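2-oxoadipate dioxygenase/decarboxylase (Pseudomonas putida, PDB 6W1H) catalyses the iron-dependent conversion of 2-oxoadipate and O2 to D-2-hydroxyglutarate and CO2, a step in D-lysine breakdown. Local coordinates at residues 71-76 and 126-131; 272-277 and 289-294. All blocks are in the same frame, centred on the assembly; numbering follows the deposited sequence.

Interaction 1: 71-76 and 126-131; sequences GAIRVG and FRVFTS. With OOG (2-oxoadipic acid), chain C.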
ATOM      1  N   GLY A  71       5.125  -1.461  -0.149  1.00 11.80           N
ATOM      2  CA  GLY A  71       5.798  -2.205  -1.183  1.00 12.16           C
ATOM      3  C   GLY A  71       4.786  -2.971  -2.001  1.00 11.33           C
ATOM      4  O   GLY A  71       3.647  -3.171  -1.558  1.00 11.33           O
ATOM      5  N   ALA A  72       5.206  -3.451  -3.172  1.00 12.17           N
ATOM      6  CA  ALA A  72       4.377  -4.309  -3.998  1.00 11.69           C
ATOM      7  C   ALA A  72       5.230  -5.445  -4.514  1.00 10.94           C
ATOM      8  O   ALA A  72       6.348  -5.212  -4.982  1.00 12.04           O
ATOM      9  CB  ALA A  72       3.800  -3.539  -5.186  1.00 13.68           C
ATOM     10  N   ILE A  73       4.698  -6.663  -4.436  1.00 11.14           N
ATOM     11  CA  ILE A  73       5.397  -7.855  -4.884  1.00 11.57           C
ATOM     12  C   ILE A  73       4.402  -8.759  -5.588  1.00 11.33           C
ATOM     13  O   ILE A  73       3.187  -8.645  -5.409  1.00 13.40           O
ATOM     14  CB  ILE A  73       6.077  -8.631  -3.737  1.00 12.89           C
ATOM     15  CG1 ILE A  73       5.042  -9.105  -2.722  1.00 13.58           C
ATOM     16  CG2 ILE A  73       7.123  -7.768  -3.079  1.00 13.46           C
ATOM     17  CD1 ILE A  73       5.611  -9.997  -1.639  1.00 14.20           C
ATOM     18  N   ARG A  74       4.948  -9.679  -6.383  1.00 12.87           N
ATOM     19  CA  ARG A  74       4.168 -10.682  -7.097  1.00 13.79           C
ATOM     20  C   ARG A  74       4.784 -12.052  -6.865  1.00 12.22           C
ATOM     21  O   ARG A  74       6.002 -12.202  -6.947  1.00 14.56           O
ATOM     22  CB  ARG A  74       4.140 -10.395  -8.589  1.00 14.69           C
ATOM     23  CG  ARG A  74       3.525  -9.070  -8.950  1.00 17.20           C
ATOM     24  CD  ARG A  74       4.460  -8.258  -9.774  1.00 22.09           C
ATOM     25  NE  ARG A  74       3.841  -7.028 -10.270  1.00 22.16           N
ATOM     26  CZ  ARG A  74       4.152  -6.455 -11.421  1.00 21.60           C
ATOM     27  NH1 ARG A  74       5.093  -6.978 -12.189  1.00 22.95           N
ATOM     28  NH2 ARG A  74       3.534  -5.356 -11.791  1.00 21.81           N
ATOM     29  N   VAL A  75       3.949 -13.036  -6.535  1.00 13.13           N
ATOM     30  CA  VAL A  75       4.394 -14.412  -6.341  1.00 13.41           C
ATOM     31  C   VAL A  75       3.692 -15.299  -7.373  1.00 13.55           C
ATOM     32  O   VAL A  75       2.696 -14.914  -7.986  1.00 13.22           O
ATOM     33  CB  VAL A  75       4.162 -14.922  -4.905  1.00 13.55           C
ATOM     34  CG1 VAL A  75       5.027 -14.149  -3.913  1.00 14.25           C
ATOM     35  CG2 VAL A  75       2.688 -14.843  -4.530  1.00 13.85           C
ATOM     36  N   GLY A  76       4.222 -16.511  -7.542  1.00 14.46           N
ATOM     37  CA  GLY A  76       3.810 -17.373  -8.631  1.00 15.54           C
ATOM     38  C   GLY A  76       3.038 -18.623  -8.278  1.00 16.05           C
ATOM     39  O   GLY A  76       2.452 -19.238  -9.165  1.00 18.34           O
ATOM     40  N   PHE A 126       3.862   0.020   7.590  1.00  9.51           N
ATOM     41  CA  PHE A 126       4.350  -0.658   6.398  1.00 10.43           C
ATOM     42  C   PHE A 126       3.346  -1.687   5.920  1.00  9.84           C
ATOM     43  O   PHE A 126       2.775  -2.437   6.715  1.00 10.33           O
ATOM     44  CB  PHE A 126       5.668  -1.349   6.705  1.00 11.18           C
ATOM     45  CG  PHE A 126       6.354  -1.931   5.502  1.00 11.68           C
ATOM     46  CD1 PHE A 126       6.601  -1.165   4.397  1.00 10.43           C
ATOM     47  CD2 PHE A 126       6.758  -3.251   5.487  1.00 11.73           C
ATOM     48  CE1 PHE A 126       7.255  -1.675   3.303  1.00 12.34           C
ATOM     49  CE2 PHE A 126       7.424  -3.760   4.382  1.00 12.55           C
ATOM     50  CZ  PHE A 126       7.649  -2.965   3.286  1.00 13.94           C
ATOM     51  N   ARG A 127       3.124  -1.731   4.611  1.00 10.22           N
ATOM     52  CA  ARG A 127       2.124  -2.600   3.976  1.00 12.37           C
ATOM     53  C   ARG A 127       2.751  -3.142   2.697  1.00 11.31           C
ATOM     54  O   ARG A 127       3.497  -2.445   2.071  1.00 12.99           O
ATOM     55  CB  ARG A 127       0.823  -1.838   3.685  1.00 15.07           C
ATOM     56  CG  ARG A 127       1.044  -0.355   3.481  1.00 22.85           C
ATOM     57  CD  ARG A 127      -0.070   0.465   2.941  1.00 17.73           C
ATOM     58  NE  ARG A 127      -0.416   1.379   3.996  1.00 14.48           N
ATOM     59  CZ  ARG A 127       0.226   2.491   4.245  1.00 14.11           C
ATOM     60  NH1 ARG A 127      -0.214   3.310   5.145  1.00 12.82           N
ATOM     61  NH2 ARG A 127       1.292   2.826   3.563  1.00 15.02           N
ATOM     62  N   VAL A 128       2.472  -4.381   2.373  1.00 10.69           N
ATOM     63  CA  VAL A 128       2.961  -4.980   1.136  1.00 11.34           C
ATOM     64  C   VAL A 128       1.779  -5.531   0.349  1.00 11.12           C
ATOM     65  O   VAL A 128       1.160  -6.517   0.755  1.00 10.95           O
ATOM     66  CB  VAL A 128       4.052  -6.039   1.360  1.00 11.96           C
ATOM     67  CG1 VAL A 128       4.460  -6.656   0.013  1.00 12.86           C
ATOM     68  CG2 VAL A 128       5.277  -5.433   2.052  1.00 14.18           C
ATOM     69  N   PHE A 129       1.478  -4.899  -0.785  1.00 11.58           N
ATOM     70  CA  PHE A 129       0.454  -5.403  -1.687  1.00 10.26           C
ATOM     71  C   PHE A 129       1.040  -6.595  -2.407  1.00 11.02           C
ATOM     72  O   PHE A 129       2.104  -6.482  -3.020  1.00 11.45           O
ATOM     73  CB  PHE A 129       0.071  -4.320  -2.675  1.00 12.53           C
ATOM     74  CG  PHE A 129      -1.139  -4.638  -3.510  1.00 14.35           C
ATOM     75  CD1 PHE A 129      -1.018  -5.389  -4.673  1.00 15.93           C
ATOM     76  CD2 PHE A 129      -2.388  -4.167  -3.150  1.00 15.78           C
ATOM     77  CE1 PHE A 129      -2.129  -5.653  -5.478  1.00 17.50           C
ATOM     78  CE2 PHE A 129      -3.502  -4.429  -3.934  1.00 17.68           C
ATOM     79  CZ  PHE A 129      -3.370  -5.167  -5.113  1.00 17.00           C
ATOM     80  N   THR A 130       0.389  -7.748  -2.282  1.00 10.95           N
ATOM     81  CA  THR A 130       0.940  -9.020  -2.735  1.00 11.25           C
ATOM     82  C   THR A 130      -0.013  -9.686  -3.720  1.00 11.36           C
ATOM     83  O   THR A 130      -1.154 -10.021  -3.372  1.00 13.26           O
ATOM     84  CB  THR A 130       1.191  -9.932  -1.535  1.00 11.12           C
ATOM     85  OG1 THR A 130       2.055  -9.276  -0.607  1.00 11.54           O
ATOM     86  CG2 THR A 130       1.812 -11.222  -2.003  1.00 11.18           C
ATOM     87  N   SER A 131       0.459  -9.871  -4.945  1.00 13.71           N
ATOM     88  CA  SER A 131      -0.332 -10.468  -6.010  1.00 14.47           C
ATOM     89  C   SER A 131       0.115 -11.897  -6.275  1.00 14.46           C
ATOM     90  O   SER A 131       1.317 -12.197  -6.268  1.00 15.51           O
ATOM     91  CB  SER A 131      -0.175  -9.659  -7.294  1.00 15.54           C
ATOM     92  OG  SER A 131      -0.748  -8.384  -7.147  1.00 16.69           O
TER
HETATM   93  C2  OOG C 501       0.725  -2.884  -8.425  1.00 25.13           C
HETATM   94  C3  OOG C 501       0.310  -3.377  -7.048  1.00 22.24           C
HETATM   95  C4  OOG C 501      -0.663  -2.404  -6.397  1.00 18.48           C
HETATM   96  C6  OOG C 501      -0.688   0.086  -5.552  1.00 16.19           C
HETATM   97  O4  OOG C 501      -1.966   0.083  -5.626  1.00 15.18           O
HETATM   98  O3  OOG C 501      -0.021   1.126  -5.255  1.00 16.21           O
HETATM   99  C5  OOG C 501       0.084  -1.187  -5.821  1.00 17.60           C
HETATM  100  C1  OOG C 501       1.489  -3.971  -9.207  1.00 23.78           C
HETATM  101  O1  OOG C 501       1.744  -3.804 -10.359  1.00 24.60           O
HETATM  102  O2  OOG C 501       1.898  -5.164  -8.606  1.00 22.39           O
HETATM  103  O5  OOG C 501       1.241  -1.191  -5.551  1.00 17.60           O
HETATM  104  O   HOH W   1       1.316  -6.867  -6.578  1.00 16.75           O
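F126 brings its ring obliquely up to the backbone N of G71, and G71 N donates to R127 O (2.9 Å), one of the bonds of a parallel ladder. The R127 side chain itself turns away to salt bridges with E68 and E397. V128 sends CG1 to I73 CG1 (3.7 Å), the two side chains crossing at about a right angle; I73 CG1, set between its own N and carbonyl carbon (chi1 61°), is brought against V128 and T130. F129, on the face shared with A72 and R74, lays one ring face against the methylenes of 2-oxoadipate, CD1 standing 3.4 Å from OOG C3, a good use for a flat apolar ring. T130 returns to the I73 face and lies alongside that isoleucine, its OG1 occupied by V128 O (3.2 Å). S131 is small and polar; its OG, hydrogen-bonded also to S110 OG, donates to a water (2.6 Å) that in turn donates to I73 O and OOG O2. Opposite it in the ladder, R74 meets the same carboxylate in the guanidinium plane, NH2 to O1 (2.8 Å) and NE to O2 (3.2 Å), while D215 takes NH1. A leucine in place of R74 would probably leave both this carboxylate and D215 without this positive partner. The face carrying A72, R74, F129 and S131 thus pairs a ring for the carbon chain with a charge for its far end, consistent with selectivity for a dicarboxylate.

Interaction 2: 272-277 and 289-294; sequences LQETVA and TARFGE. With NI (nickel (II) ion), chain B; OOG (2-oxoadipic acid), chain C.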
ATOM      1  N   LEU A 272      14.411   3.091 -13.223  1.00 14.31           N
ATOM      2  CA  LEU A 272      15.689   2.516 -13.619  1.00 13.93           C
ATOM      3  C   LEU A 272      15.498   1.574 -14.793  1.00 15.78           C
ATOM      4  O   LEU A 272      14.538   0.817 -14.833  1.00 16.96           O
ATOM      5  CB  LEU A 272      16.329   1.768 -12.440  1.00 14.08           C
ATOM      6  CG  LEU A 272      17.772   1.322 -12.652  1.00 15.59           C
ATOM      7  CD1 LEU A 272      18.715   2.496 -12.653  1.00 17.10           C
ATOM      8  CD2 LEU A 272      18.188   0.342 -11.562  1.00 16.88           C
ATOM      9  N   GLN A 273      16.415   1.629 -15.751  1.00 17.62           N
ATOM     10  CA  GLN A 273      16.476   0.627 -16.801  1.00 18.94           C
ATOM     11  C   GLN A 273      17.446  -0.456 -16.355  1.00 21.76           C
ATOM     12  O   GLN A 273      18.637  -0.189 -16.168  1.00 24.20           O
ATOM     13  CB  GLN A 273      16.941   1.247 -18.116  1.00 20.38           C
ATOM     14  CG  GLN A 273      16.793   0.325 -19.312  1.00 24.97           C
ATOM     15  CD  GLN A 273      15.349   0.004 -19.641  1.00 30.45           C
ATOM     16  OE1 GLN A 273      14.421   0.478 -18.985  1.00 31.19           O
ATOM     17  NE2 GLN A 273      15.152  -0.811 -20.677  1.00 34.71           N
ATOM     18  N   GLU A 274      16.943  -1.671 -16.178  1.00 23.02           N
ATOM     19  CA  GLU A 274      17.751  -2.784 -15.694  1.00 26.46           C
ATOM     20  C   GLU A 274      18.089  -3.741 -16.831  1.00 29.11           C
ATOM     21  O   GLU A 274      17.422  -3.776 -17.868  1.00 30.60           O
ATOM     22  CB  GLU A 274      17.021  -3.543 -14.585  1.00 27.27           C
ATOM     23  CG  GLU A 274      17.455  -3.150 -13.182  1.00 29.83           C
ATOM     24  CD  GLU A 274      18.913  -3.468 -12.901  1.00 30.70           C
ATOM     25  OE1 GLU A 274      19.436  -3.025 -11.859  1.00 30.60           O
ATOM     26  OE2 GLU A 274      19.554  -4.145 -13.736  1.00 35.52           O
ATOM     27  N   THR A 275      19.147  -4.517 -16.619  1.00 34.65           N
ATOM     28  CA  THR A 275      19.589  -5.538 -17.558  1.00 38.70           C
ATOM     29  C   THR A 275      19.275  -6.912 -16.985  1.00 38.87           C
ATOM     30  O   THR A 275      19.338  -7.117 -15.769  1.00 41.18           O
ATOM     31  CB  THR A 275      21.096  -5.426 -17.804  1.00 42.01           C
ATOM     32  OG1 THR A 275      21.773  -5.277 -16.547  1.00 45.95           O
ATOM     33  CG2 THR A 275      21.401  -4.221 -18.677  1.00 40.99           C
ATOM     34  N   VAL A 276      18.910  -7.841 -17.863  1.00 37.36           N
ATOM     35  CA  VAL A 276      18.603  -9.217 -17.493  1.00 37.20           C
ATOM     36  C   VAL A 276      19.562 -10.124 -18.249  1.00 37.78           C
ATOM     37  O   VAL A 276      19.707  -9.997 -19.472  1.00 39.55           O
ATOM     38  CB  VAL A 276      17.144  -9.574 -17.827  1.00 37.88           C
ATOM     39  CG1 VAL A 276      16.819 -10.992 -17.356  1.00 36.80           C
ATOM     40  CG2 VAL A 276      16.201  -8.571 -17.205  1.00 39.39           C
ATOM     41  N   ALA A 277      20.218 -11.028 -17.524  1.00 38.26           N
ATOM     42  CA  ALA A 277      21.224 -11.914 -18.091  1.00 40.85           C
ATOM     43  C   ALA A 277      20.716 -13.349 -18.117  1.00 42.73           C
ATOM     44  O   ALA A 277      19.932 -13.757 -17.264  1.00 41.57           O
ATOM     45  CB  ALA A 277      22.518 -11.857 -17.270  1.00 41.09           C
ATOM     46  N   THR A 289      14.846  -4.389 -18.876  1.00 28.42           N
ATOM     47  CA  THR A 289      13.526  -4.291 -18.270  1.00 25.81           C
ATOM     48  C   THR A 289      13.496  -3.061 -17.376  1.00 23.90           C
ATOM     49  O   THR A 289      14.468  -2.759 -16.680  1.00 25.80           O
ATOM     50  CB  THR A 289      13.178  -5.561 -17.485  1.00 26.67           C
ATOM     51  OG1 THR A 289      11.790  -5.537 -17.144  1.00 29.06           O
ATOM     52  CG2 THR A 289      14.012  -5.686 -16.215  1.00 25.56           C
ATOM     53  N   ALA A 290      12.378  -2.357 -17.399  1.00 21.16           N
ATOM     54  CA  ALA A 290      12.252  -1.107 -16.663  1.00 21.79           C
ATOM     55  C   ALA A 290      11.685  -1.360 -15.273  1.00 18.74           C
ATOM     56  O   ALA A 290      10.769  -2.170 -15.100  1.00 19.39           O
ATOM     57  CB  ALA A 290      11.336  -0.136 -17.413  1.00 23.56           C
ATOM     58  N   ARG A 291      12.256  -0.680 -14.284  1.00 16.57           N
ATOM     59  CA  ARG A 291      11.709  -0.613 -12.931  1.00 14.57           C
ATOM     60  C   ARG A 291      11.046   0.750 -12.756  1.00 14.15           C
ATOM     61  O   ARG A 291      11.633   1.782 -13.094  1.00 15.30           O
ATOM     62  CB  ARG A 291      12.825  -0.802 -11.900  1.00 15.19           C
ATOM     63  CG  ARG A 291      13.608  -2.094 -12.080  1.00 16.01           C
ATOM     64  CD  ARG A 291      14.503  -2.399 -10.894  1.00 15.67           C
ATOM     65  NE  ARG A 291      13.726  -2.825  -9.728  1.00 16.28           N
ATOM     66  CZ  ARG A 291      14.253  -3.185  -8.563  1.00 15.35           C
ATOM     67  NH1 ARG A 291      15.558  -3.155  -8.370  1.00 16.66           N
ATOM     68  NH2 ARG A 291      13.456  -3.597  -7.589  1.00 16.57           N
ATOM     69  N   PHE A 292       9.810   0.748 -12.268  1.00 14.80           N
ATOM     70  CA  PHE A 292       9.033   1.961 -12.115  1.00 14.57           C
ATOM     71  C   PHE A 292       8.914   2.336 -10.649  1.00 13.53           C
ATOM     72  O   PHE A 292       8.879   1.476  -9.767  1.00 15.52           O
ATOM     73  CB  PHE A 292       7.644   1.797 -12.729  1.00 15.32           C
ATOM     74  CG  PHE A 292       7.671   1.650 -14.217  1.00 18.14           C
ATOM     75  CD1 PHE A 292       7.813   0.407 -14.804  1.00 21.06           C
ATOM     76  CD2 PHE A 292       7.569   2.756 -15.029  1.00 19.69           C
ATOM     77  CE1 PHE A 292       7.868   0.271 -16.180  1.00 23.84           C
ATOM     78  CE2 PHE A 292       7.619   2.628 -16.417  1.00 22.61           C
ATOM     79  CZ  PHE A 292       7.766   1.385 -16.981  1.00 23.56           C
ATOM     80  N   GLY A 293       8.905   3.643 -10.393  1.00 12.39           N
ATOM     81  CA  GLY A 293       8.712   4.189  -9.072  1.00 13.28           C
ATOM     82  C   GLY A 293       7.319   4.791  -8.929  1.00 12.58           C
ATOM     83  O   GLY A 293       6.571   4.958  -9.893  1.00 13.26           O
ATOM     84  N   GLU A 294       6.992   5.150  -7.688  1.00 13.56           N
ATOM     85  CA  GLU A 294       5.664   5.635  -7.369  1.00 13.23           C
ATOM     86  C   GLU A 294       5.708   6.554  -6.162  1.00 12.56           C
ATOM     87  O   GLU A 294       6.607   6.483  -5.318  1.00 11.86           O
ATOM     88  CB  GLU A 294       4.789   4.416  -7.076  1.00 12.83           C
ATOM     89  CG  GLU A 294       3.324   4.681  -6.769  1.00 12.74           C
ATOM     90  CD  GLU A 294       2.559   3.391  -6.717  1.00 14.39           C
ATOM     91  OE1 GLU A 294       2.586   2.730  -5.666  1.00 13.53           O
ATOM     92  OE2 GLU A 294       1.995   3.000  -7.737  1.00 18.30           O
TER
HETATM   93 NI    NI B 500       1.998   0.797  -5.433  0.94 14.52          NI
HETATM   94  C2  OOG C 501       0.725  -2.884  -8.425  1.00 25.13           C
HETATM   95  C3  OOG C 501       0.310  -3.377  -7.048  1.00 22.24           C
HETATM   96  C4  OOG C 501      -0.663  -2.404  -6.397  1.00 18.48           C
HETATM   97  C6  OOG C 501      -0.688   0.086  -5.552  1.00 16.19           C
HETATM   98  O4  OOG C 501      -1.966   0.083  -5.626  1.00 15.18           O
HETATM   99  O3  OOG C 501      -0.021   1.126  -5.255  1.00 16.21           O
HETATM  100  C5  OOG C 501       0.084  -1.187  -5.821  1.00 17.60           C
HETATM  101  C1  OOG C 501       1.489  -3.971  -9.207  1.00 23.78           C
HETATM  102  O1  OOG C 501       1.744  -3.804 -10.359  1.00 24.60           O
HETATM  103  O2  OOG C 501       1.898  -5.164  -8.606  1.00 22.39           O
HETATM  104  O5  OOG C 501       1.241  -1.191  -5.551  1.00 17.60           O
HETATM  105  O   HOH W   2      18.172  -2.340  -9.509  1.00 22.91           O
HETATM  106  O   HOH W   3       1.421   0.716  -7.802  1.00 22.08           O
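R291 and L272 face each other as a hydrogen-bonded antiparallel pair, R291 N giving a nearly straight bond to L272 O (2.8 Å, 175°) and L272 N returning one to R291 O. Out along the arginine, CB packs against L272 O (3.8 Å), CG is about equally far from that oxygen and from E274 CG, and CD comes to 3.8 Å from E274 CG, for the two long side chains run alongside and point the same way. The chain then bends at chi3 (72°), and the guanidinium does not touch the E274 carboxylate: a water lying in the guanidinium plane joins them, 3.0 Å from NH1 and 2.8 Å from E274 OE1. E27 forms a salt bridge with NH1 and I224 O accepts from NH2, so arginine suits a buried place with several acceptors around it. E274 OE2 is taken by T275 N. On the same face as E274, T289 CG2 fills the space beside V276 CG2 (3.8 Å), a methyl suited to an aliphatic neighbour. Further along, E294 stretches out, CG anti to its backbone N (chi1 -178°), and OE1 binds nickel at 2.0 Å, with T228 and Q266 hydrogen-bonding its two oxygens. This is a beta hairpin whose second strand supplies the carboxylate of a two-histidine, one-carboxylate metal site, completed by H70 and H226, as in the extradiol dioxygenases of the glyoxalase (VOC) clan.

In the fold
The centres of interactions 1 and 2 lie about 17 Å apart, and their nearest atoms about 6 Å, with 2-oxoadipate bridging the interval. Interaction 1 belongs to the mixed five-stranded sheet and interaction 2 to a separate hairpin. H70, just ahead of 71-76, and H226, on the strand beside it, meet E294 at the nickel, which occupies the site of the natural iron; the A72 side chain is about 5 Å from this ion. The substrate therefore has its keto acid end on the metal and its other carboxylate at R74. On the hairpin, the T289 side chain is about 8 Å from that of R74.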